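Local atomic coordinates of Carboxylesterase/phospholipase family protein (Francisella tularensis subsp. tularensis, PDB entry 4F21), a protein that is a serine hydrolase of the carboxylesterase/phospholipase family and probably cleaves carboxylic ester bonds. Residues A[145-150]-A[158-163]; A[185-190]-A[237-242]; A[201-206]-A[216-221]. All coordinates share one frame; numbering follows the deposited sequence.

Contact 1: residues A[145-150]-A[158-163]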
loop_
_atom_site.group_PDB
_atom_site.type_symbol
_atom_site.label_atom_id
_atom_site.label_comp_id
_atom_site.label_asym_id
_atom_site.label_seq_id
_atom_site.Cartn_x
_atom_site.Cartn_y
_atom_site.Cartn_z
ATOM N N ILE A 145 4.984 -2.726 0.242
ATOM C CA ILE A 145 5.941 -1.679 0.596
ATOM C C ILE A 145 5.265 -0.455 1.221
ATOM O O ILE A 145 5.932 0.503 1.610
ATOM C CB ILE A 145 6.773 -1.256 -0.638
ATOM C CG1 ILE A 145 7.079 -2.474 -1.511
ATOM C CG2 ILE A 145 8.077 -0.590 -0.223
ATOM C CD1 ILE A 145 8.010 -3.479 -0.861
ATOM N N ALA A 146 3.940 -0.492 1.323
ATOM C CA ALA A 146 3.201 0.614 1.925
ATOM C C ALA A 146 2.902 0.339 3.393
ATOM O O ALA A 146 3.086 1.204 4.254
ATOM C CB ALA A 146 1.915 0.868 1.163
ATOM N N THR A 147 2.436 -0.874 3.666
ATOM C CA THR A 147 2.097 -1.282 5.022
ATOM C C THR A 147 3.356 -1.385 5.872
ATOM O O THR A 147 3.536 -0.609 6.815
ATOM C CB THR A 147 1.326 -2.620 5.029
ATOM O OG1 THR A 147 0.059 -2.442 4.382
ATOM C CG2 THR A 147 1.087 -3.098 6.444
ATOM N N TYR A 148 4.229 -2.327 5.508
ATOM C CA TYR A 148 5.501 -2.563 6.201
ATOM C C TYR A 148 6.277 -1.287 6.484
ATOM O O TYR A 148 6.862 -1.137 7.555
ATOM C CB TYR A 148 6.391 -3.510 5.393
ATOM C CG TYR A 148 6.162 -4.979 5.671
ATOM C CD1 TYR A 148 5.805 -5.423 6.936
ATOM C CD2 TYR A 148 6.309 -5.922 4.663
ATOM C CE1 TYR A 148 5.597 -6.765 7.188
ATOM C CE2 TYR A 148 6.104 -7.260 4.904
ATOM C CZ TYR A 148 5.749 -7.678 6.167
ATOM O OH TYR A 148 5.544 -9.016 6.402
ATOM N N THR A 149 6.291 -0.379 5.514
ATOM C CA THR A 149 6.943 0.910 5.688
ATOM C C THR A 149 6.311 1.684 6.840
ATOM O O THR A 149 6.987 2.042 7.807
ATOM C CB THR A 149 6.858 1.761 4.407
ATOM O OG1 THR A 149 7.580 1.112 3.353
ATOM C CG2 THR A 149 7.442 3.147 4.646
ATOM N N ALA A 150 5.004 1.912 6.740
ATOM C CA ALA A 150 4.299 2.753 7.701
ATOM C C ALA A 150 4.372 2.207 9.122
ATOM O O ALA A 150 4.462 2.971 10.084
ATOM C CB ALA A 150 2.856 2.951 7.272
ATOM N N GLY A 158 0.124 9.010 7.726
ATOM C CA GLY A 158 -1.267 9.402 7.571
ATOM C C GLY A 158 -2.253 8.282 7.316
ATOM O O GLY A 158 -3.416 8.361 7.720
ATOM N N GLY A 159 -1.800 7.239 6.633
ATOM C CA GLY A 159 -2.666 6.115 6.336
ATOM C C GLY A 159 -2.037 5.080 5.429
ATOM O O GLY A 159 -0.999 5.321 4.815
ATOM N N ILE A 160 -2.668 3.915 5.360
ATOM C CA ILE A 160 -2.239 2.849 4.466
ATOM C C ILE A 160 -3.442 2.359 3.675
ATOM O O ILE A 160 -4.509 2.127 4.242
ATOM C CB ILE A 160 -1.649 1.652 5.239
ATOM C CG1 ILE A 160 -0.533 2.105 6.181
ATOM C CG2 ILE A 160 -1.142 0.596 4.272
ATOM C CD1 ILE A 160 -0.103 1.030 7.161
ATOM N N MET A 161 -3.280 2.205 2.367
ATOM C CA MET A 161 -4.348 1.622 1.559
ATOM C C MET A 161 -3.900 0.354 0.833
ATOM O O MET A 161 -3.496 0.389 -0.331
ATOM C CB MET A 161 -4.939 2.646 0.587
ATOM C CG MET A 161 -5.751 3.735 1.272
ATOM S SD MET A 161 -6.809 4.671 0.149
ATOM C CE MET A 161 -5.605 5.617 -0.774
ATOM N N ALA A 162 -3.977 -0.765 1.542
ATOM C CA ALA A 162 -3.592 -2.053 0.989
ATOM C C ALA A 162 -4.671 -2.563 0.041
ATOM O O ALA A 162 -5.835 -2.688 0.420
ATOM C CB ALA A 162 -3.341 -3.057 2.104
ATOM N N LEU A 163 -4.273 -2.849 -1.193
ATOM C CA LEU A 163 -5.199 -3.280 -2.230
ATOM C C LEU A 163 -4.678 -4.542 -2.900
ATOM O O LEU A 163 -3.669 -4.503 -3.603
ATOM C CB LEU A 163 -5.364 -2.181 -3.284
ATOM C CG LEU A 163 -5.736 -0.779 -2.798
ATOM C CD1 LEU A 163 -5.150 0.272 -3.725
ATOM C CD2 LEU A 163 -7.238 -0.627 -2.718
#
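Ile160 carries this contact from the strand side, and Ala146, Thr147 and Ala150 receive it on the helix. Its CB bond points toward the helix, and the two branches then part. A chi1 of -54° sets CG1 beside the backbone N and leaves CG2 anti to it. CG2 goes to Thr147. It sits 3.3 Å from Thr147 OG1 and also faces Thr147 CA. The CB of Ala146 is a more distant neighbour, 4.4 Å from Ile160 CG2. The longer branch leaves the other way. Ile160 CG1 lies 3.7 Å from Ala150 CB. The extended chain then brings Ile160 CD1 to 3.5 Å from the same methyl, and also close to Thr147 CA. Two residues further along the strand, Ala162 CB lies 4.1 Å from Thr147 OG1.

The helix belongs to a beta-alpha-beta unit made of strand 134-139, helix 144-150 and strand 159-163. As in other alpha/beta hydrolases, the turn leading into this helix probably holds the nucleophilic serine. Helix and strand segments run roughly antiparallel, at 149°, with axes 7.9 Å apart. Ala146 also touches Leu136 of the preceding strand. Met161 turns its side chain to the other face of the sheet, against helix 230-243.

The touching residues are all buried. Ile160 meets the Ala150 methyl, the helix backbone and one hydroxyl oxygen, which its CG2 methyl touches only by van der Waals contact. The two segments are therefore held by packing and burial of apolar surface, not by directional bonds. Ala146 and Ala150 present only a methyl to the strand.

Contact 2: residues A[185-190]-A[237-242]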
loop_
_atom_site.group_PDB
_atom_site.type_symbol
_atom_site.label_atom_id
_atom_site.label_comp_id
_atom_site.label_asym_id
_atom_site.label_seq_id
_atom_site.Cartn_x
_atom_site.Cartn_y
_atom_site.Cartn_z
ATOM N N PRO A 185 -5.170 5.269 10.351
ATOM C CA PRO A 185 -6.189 4.809 9.401
ATOM C C PRO A 185 -5.646 3.866 8.329
ATOM O O PRO A 185 -4.930 4.294 7.428
ATOM C CB PRO A 185 -6.664 6.110 8.759
ATOM C CG PRO A 185 -6.468 7.128 9.816
ATOM C CD PRO A 185 -5.195 6.734 10.507
ATOM N N ILE A 186 -5.994 2.589 8.432
ATOM C CA ILE A 186 -5.587 1.604 7.439
ATOM C C ILE A 186 -6.806 1.073 6.702
ATOM O O ILE A 186 -7.799 0.686 7.319
ATOM C CB ILE A 186 -4.827 0.428 8.084
ATOM C CG1 ILE A 186 -3.553 0.930 8.766
ATOM C CG2 ILE A 186 -4.492 -0.631 7.041
ATOM C CD1 ILE A 186 -2.752 -0.152 9.448
ATOM N N LEU A 187 -6.732 1.073 5.377
ATOM C CA LEU A 187 -7.795 0.512 4.557
ATOM C C LEU A 187 -7.278 -0.685 3.784
ATOM O O LEU A 187 -6.368 -0.562 2.968
ATOM C CB LEU A 187 -8.343 1.552 3.581
ATOM C CG LEU A 187 -9.362 1.026 2.565
ATOM C CD1 LEU A 187 -10.626 0.536 3.260
ATOM C CD2 LEU A 187 -9.695 2.085 1.526
ATOM N N VAL A 188 -7.863 -1.845 4.052
ATOM C CA VAL A 188 -7.541 -3.049 3.306
ATOM C C VAL A 188 -8.679 -3.351 2.345
ATOM O O VAL A 188 -9.843 -3.369 2.741
ATOM C CB VAL A 188 -7.343 -4.255 4.243
ATOM C CG1 VAL A 188 -6.834 -5.455 3.462
ATOM C CG2 VAL A 188 -6.383 -3.901 5.360
ATOM N N CYS A 189 -8.342 -3.571 1.079
ATOM C CA CYS A 189 -9.322 -3.982 0.079
ATOM C C CYS A 189 -8.821 -5.239 -0.619
ATOM O O CYS A 189 -7.616 -5.415 -0.788
ATOM C CB CYS A 189 -9.556 -2.869 -0.947
ATOM S SG CYS A 189 -10.228 -1.324 -0.277
ATOM N N HIS A 190 -9.736 -6.119 -1.018
ATOM C CA HIS A 190 -9.336 -7.365 -1.670
ATOM C C HIS A 190 -10.456 -8.035 -2.469
ATOM O O HIS A 190 -11.623 -7.992 -2.085
ATOM C CB HIS A 190 -8.766 -8.351 -0.644
ATOM C CG HIS A 190 -7.691 -9.235 -1.194
ATOM N ND1 HIS A 190 -6.378 -9.154 -0.785
ATOM C CD2 HIS A 190 -7.731 -10.206 -2.137
ATOM C CE1 HIS A 190 -5.656 -10.044 -1.443
ATOM N NE2 HIS A 190 -6.454 -10.695 -2.271
ATOM N N SER A 237 -11.763 6.789 -2.492
ATOM C CA SER A 237 -12.118 8.200 -2.441
ATOM C C SER A 237 -12.589 8.563 -1.040
ATOM O O SER A 237 -12.049 9.467 -0.402
ATOM C CB SER A 237 -13.226 8.493 -3.454
ATOM O OG SER A 237 -13.994 9.613 -3.060
ATOM N N ASN A 238 -13.580 7.827 -0.553
ATOM C CA ASN A 238 -14.125 8.067 0.773
ATOM C C ASN A 238 -13.090 7.919 1.896
ATOM O O ASN A 238 -13.198 8.575 2.932
ATOM C CB ASN A 238 -15.357 7.189 1.018
ATOM C CG ASN A 238 -16.568 7.656 0.228
ATOM O OD1 ASN A 238 -17.147 6.902 -0.555
ATOM N ND2 ASN A 238 -16.952 8.910 0.426
ATOM N N PHE A 239 -12.080 7.079 1.684
ATOM C CA PHE A 239 -11.001 6.941 2.665
ATOM C C PHE A 239 -10.149 8.199 2.697
ATOM O O PHE A 239 -9.923 8.771 3.763
ATOM C CB PHE A 239 -10.115 5.728 2.372
ATOM C CG PHE A 239 -8.976 5.556 3.352
ATOM C CD1 PHE A 239 -9.151 4.828 4.520
ATOM C CD2 PHE A 239 -7.735 6.123 3.108
ATOM C CE1 PHE A 239 -8.109 4.665 5.421
ATOM C CE2 PHE A 239 -6.691 5.966 4.004
ATOM C CZ PHE A 239 -6.879 5.235 5.160
ATOM N N ILE A 240 -9.666 8.616 1.530
ATOM C CA ILE A 240 -8.905 9.862 1.431
ATOM C C ILE A 240 -9.684 11.044 2.024
ATOM O O ILE A 240 -9.112 11.903 2.700
ATOM C CB ILE A 240 -8.492 10.151 -0.027
ATOM C CG1 ILE A 240 -7.481 9.102 -0.499
ATOM C CG2 ILE A 240 -7.915 11.555 -0.161
ATOM C CD1 ILE A 240 -7.713 8.614 -1.910
ATOM N N ALA A 241 -10.994 11.060 1.797
ATOM C CA ALA A 241 -11.857 12.099 2.352
ATOM C C ALA A 241 -11.956 12.035 3.878
ATOM O O ALA A 241 -11.883 13.061 4.551
ATOM C CB ALA A 241 -13.245 12.022 1.732
ATOM N N LYS A 242 -12.127 10.830 4.415
ATOM C CA LYS A 242 -12.343 10.645 5.848
ATOM C C LYS A 242 -11.049 10.642 6.660
ATOM O O LYS A 242 -11.087 10.620 7.892
ATOM C CB LYS A 242 -13.119 9.350 6.117
ATOM C CG LYS A 242 -14.563 9.344 5.625
ATOM C CD LYS A 242 -15.428 10.331 6.392
ATOM C CE LYS A 242 -15.875 11.484 5.505
#
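The ring of Phe239 is wedged against Leu187 and Pro185 at the start of strand 186-191, next to the edge strand. The buried, closely packed part is at Leu187. Leu187 CB lies over one face, 3.9 Å from the centroid of the Phe239 ring and 30° off its normal, a CH-pi contact. The nearest ring carbon is Phe239 CD1, 3.5 Å from Leu187 CB. With CG anti to the backbone N (chi1 174°), Leu187 carries CD2 back toward the helix, where it meets Phe239 CB at 3.8 Å. Leu187 runs up beside the ring as the ring comes down. Phe239 also has CG anti to its backbone N (chi1 179°), which sends the ring from the helix down to the strand.

The far end of the ring meets Pro185 instead. Here a single short contact is made at the ring edge: Pro185 O sits near the ring plane, 3.1 Å from Phe239 CZ. Pro185 CB adds an apolar touch to Phe239 CZ at 3.7 Å. This is the solvent side of the contact: Pro185 is exposed, whereas Leu187 and Phe239 are buried. Pro185 also touches Thr243, one of the last residues of the helix.

Strand 186-191 lies between strands 159-163 and 216-221 in the parallel part of the sheet. Phe239 and Ile240 both touch Met161 of strand 159-163, so with Phe239 on Leu187 helix 230-243 spans two neighbouring strands. It covers the face of the sheet opposite to helix 144-150, while Ile186 turns its side chain to that other face.

Contact 3: residues A[201-206]-A[216-221]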
loop_
_atom_site.group_PDB
_atom_site.type_symbol
_atom_site.label_atom_id
_atom_site.label_comp_id
_atom_site.label_asym_id
_atom_site.label_seq_id
_atom_site.Cartn_x
_atom_site.Cartn_y
_atom_site.Cartn_z
ATOM N N LEU A 201 -5.330 -14.375 1.968
ATOM C CA LEU A 201 -4.058 -13.699 2.185
ATOM C C LEU A 201 -4.287 -12.231 2.541
ATOM O O LEU A 201 -3.499 -11.622 3.272
ATOM C CB LEU A 201 -3.171 -13.837 0.947
ATOM C CG LEU A 201 -2.879 -15.288 0.552
ATOM C CD1 LEU A 201 -2.029 -15.362 -0.707
ATOM C CD2 LEU A 201 -2.205 -16.032 1.697
ATOM N N GLY A 202 -5.374 -11.667 2.021
ATOM C CA GLY A 202 -5.796 -10.332 2.399
ATOM C C GLY A 202 -6.344 -10.355 3.811
ATOM O O GLY A 202 -6.074 -9.452 4.612
ATOM N N HIS A 203 -7.119 -11.396 4.113
ATOM C CA HIS A 203 -7.556 -11.653 5.479
ATOM C C HIS A 203 -6.333 -11.829 6.363
ATOM O O HIS A 203 -6.329 -11.408 7.513
ATOM C CB HIS A 203 -8.417 -12.916 5.557
ATOM C CG HIS A 203 -9.831 -12.719 5.110
ATOM N ND1 HIS A 203 -10.801 -12.181 5.928
ATOM C CD2 HIS A 203 -10.445 -13.003 3.936
ATOM C CE1 HIS A 203 -11.949 -12.133 5.274
ATOM N NE2 HIS A 203 -11.759 -12.626 4.064
ATOM N N ASP A 204 -5.295 -12.455 5.815
ATOM C CA ASP A 204 -4.052 -12.668 6.550
ATOM C C ASP A 204 -3.364 -11.344 6.895
ATOM O O ASP A 204 -2.926 -11.147 8.028
ATOM C CB ASP A 204 -3.106 -13.576 5.759
ATOM C CG ASP A 204 -1.857 -13.944 6.539
ATOM O OD1 ASP A 204 -1.958 -14.139 7.769
ATOM O OD2 ASP A 204 -0.774 -14.036 5.923
ATOM N N LEU A 205 -3.271 -10.443 5.920
ATOM C CA LEU A 205 -2.692 -9.121 6.150
ATOM C C LEU A 205 -3.506 -8.331 7.173
ATOM O O LEU A 205 -2.954 -7.786 8.132
ATOM C CB LEU A 205 -2.593 -8.338 4.834
ATOM C CG LEU A 205 -2.088 -6.888 4.846
ATOM C CD1 LEU A 205 -1.231 -6.616 3.621
ATOM C CD2 LEU A 205 -3.243 -5.896 4.894
ATOM N N SER A 206 -4.819 -8.274 6.965
ATOM C CA SER A 206 -5.707 -7.521 7.849
ATOM C C SER A 206 -5.674 -8.030 9.288
ATOM O O SER A 206 -5.598 -7.244 10.231
ATOM C CB SER A 206 -7.144 -7.557 7.327
ATOM O OG SER A 206 -8.027 -6.913 8.228
ATOM N N ASN A 216 -7.990 -1.904 11.309
ATOM C CA ASN A 216 -8.219 -1.604 9.900
ATOM C C ASN A 216 -9.600 -2.029 9.422
ATOM O O ASN A 216 -10.183 -2.981 9.943
ATOM C CB ASN A 216 -7.147 -2.269 9.030
ATOM C CG ASN A 216 -7.226 -3.788 9.056
ATOM O OD1 ASN A 216 -8.004 -4.395 8.319
ATOM N ND2 ASN A 216 -6.411 -4.410 9.901
ATOM N N GLU A 217 -10.119 -1.309 8.431
ATOM C CA GLU A 217 -11.354 -1.691 7.761
ATOM C C GLU A 217 -11.038 -2.716 6.687
ATOM O O GLU A 217 -10.244 -2.449 5.787
ATOM C CB GLU A 217 -12.009 -0.475 7.103
ATOM C CG GLU A 217 -12.731 0.470 8.045
ATOM C CD GLU A 217 -13.211 1.720 7.333
ATOM O OE1 GLU A 217 -12.424 2.291 6.546
ATOM O OE2 GLU A 217 -14.375 2.125 7.549
ATOM N N TYR A 218 -11.647 -3.892 6.779
ATOM C CA TYR A 218 -11.475 -4.900 5.744
ATOM C C TYR A 218 -12.667 -4.885 4.793
ATOM O O TYR A 218 -13.796 -5.177 5.190
ATOM C CB TYR A 218 -11.284 -6.294 6.346
ATOM C CG TYR A 218 -11.037 -7.363 5.305
ATOM C CD1 TYR A 218 -9.749 -7.673 4.895
ATOM C CD2 TYR A 218 -12.095 -8.052 4.721
ATOM C CE1 TYR A 218 -9.519 -8.640 3.939
ATOM C CE2 TYR A 218 -11.876 -9.018 3.765
ATOM C CZ TYR A 218 -10.587 -9.309 3.377
ATOM O OH TYR A 218 -10.365 -10.274 2.424
ATOM N N LYS A 219 -12.410 -4.544 3.535
ATOM C CA LYS A 219 -13.467 -4.440 2.541
ATOM C C LYS A 219 -13.202 -5.346 1.342
ATOM O O LYS A 219 -12.449 -4.983 0.439
ATOM C CB LYS A 219 -13.619 -2.986 2.082
ATOM C CG LYS A 219 -13.684 -1.992 3.226
ATOM C CD LYS A 219 -14.316 -0.684 2.800
ATOM C CE LYS A 219 -14.614 0.185 4.010
ATOM N NZ LYS A 219 -15.413 1.387 3.651
ATOM N N HIS A 220 -13.817 -6.525 1.332
ATOM C CA HIS A 220 -13.672 -7.426 0.193
ATOM C C HIS A 220 -14.815 -7.257 -0.803
ATOM O O HIS A 220 -15.930 -6.900 -0.426
ATOM C CB HIS A 220 -13.534 -8.890 0.635
ATOM C CG HIS A 220 -14.801 -9.497 1.152
ATOM N ND1 HIS A 220 -14.999 -9.782 2.487
ATOM C CD2 HIS A 220 -15.928 -9.891 0.513
ATOM C CE1 HIS A 220 -16.195 -10.316 2.647
ATOM N NE2 HIS A 220 -16.782 -10.390 1.465
ATOM N N TYR A 221 -14.528 -7.517 -2.074
ATOM C CA TYR A 221 -15.515 -7.332 -3.134
ATOM C C TYR A 221 -15.811 -8.642 -3.864
ATOM O O TYR A 221 -14.918 -9.258 -4.440
ATOM C CB TYR A 221 -15.045 -6.249 -4.114
ATOM C CG TYR A 221 -14.807 -4.912 -3.446
ATOM C CD1 TYR A 221 -13.595 -4.626 -2.828
ATOM C CD2 TYR A 221 -15.800 -3.944 -3.418
ATOM C CE1 TYR A 221 -13.376 -3.412 -2.204
ATOM C CE2 TYR A 221 -15.589 -2.724 -2.798
ATOM C CZ TYR A 221 -14.376 -2.464 -2.193
ATOM O OH TYR A 221 -14.161 -1.254 -1.576
#
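The rings of His203 and Tyr218 stack face to face, with centroids 4.2 Å apart and planes at 30°. They join helix 199-210 to strand 216-221 within a beta-alpha-beta crossover that starts with strand 186-191. The tyrosine is not centred on the imidazole. Tyr218 OH lies 3.0 Å above the plane of the His203 ring, displaced from its middle. Around the Tyr218 ring, His203 takes one face. Gly202 O sits at the edge, near the plane, 3.6 Å from Tyr218 CE1, so the ring edge lies against the helix backbone. His220 ND1 lies in the plane at another part of the edge. Ser206 CB approaches the ring obliquely, 3.6 Å from Tyr218 CD1.

The strand lies at the outer edge of the sheet, and its segment runs nearly antiparallel to that of the helix. Glu199, one turn earlier in the helix, bonds His203 NE2 through OE1 and makes a weak bond to Tyr218 OH.

At the other end of the contact, Asn216 clamps Ser206 with two hydrogen bonds, which together fix the rotation of its amide. Asn216 ND2 donates to Ser206 O at 3.0 Å, the N-H pointing at the oxygen with an angle of 155°. The Ser206 hydroxyl returns the grip: OG donates to a lone pair of Asn216 OD1, in the carbonyl plane, at a short 2.5 Å.

All three contacts pin a helix to the same parallel sheet region. Contact 1 is the most central, wholly buried and mostly apolar, with one threonine hydroxyl against a methyl. Contact 2 lies on the opposite face, with a buried aromatic core and a proline at the solvent margin. Contact 3 is partly buried at the edge strand and is the polar one, with ring stacking and side-chain hydrogen bonds. Its helix shares the face of contact 1, where Ala162 packs on Leu205. Strands 159-163, 186-191 and 216-221 are consecutive neighbours, so backbone bonds such as Ile160 O to Leu187 N and Val188 O to Lys219 N tie the contacts together. Along the chain, contact 3 is nested inside the loop closed by contact 2.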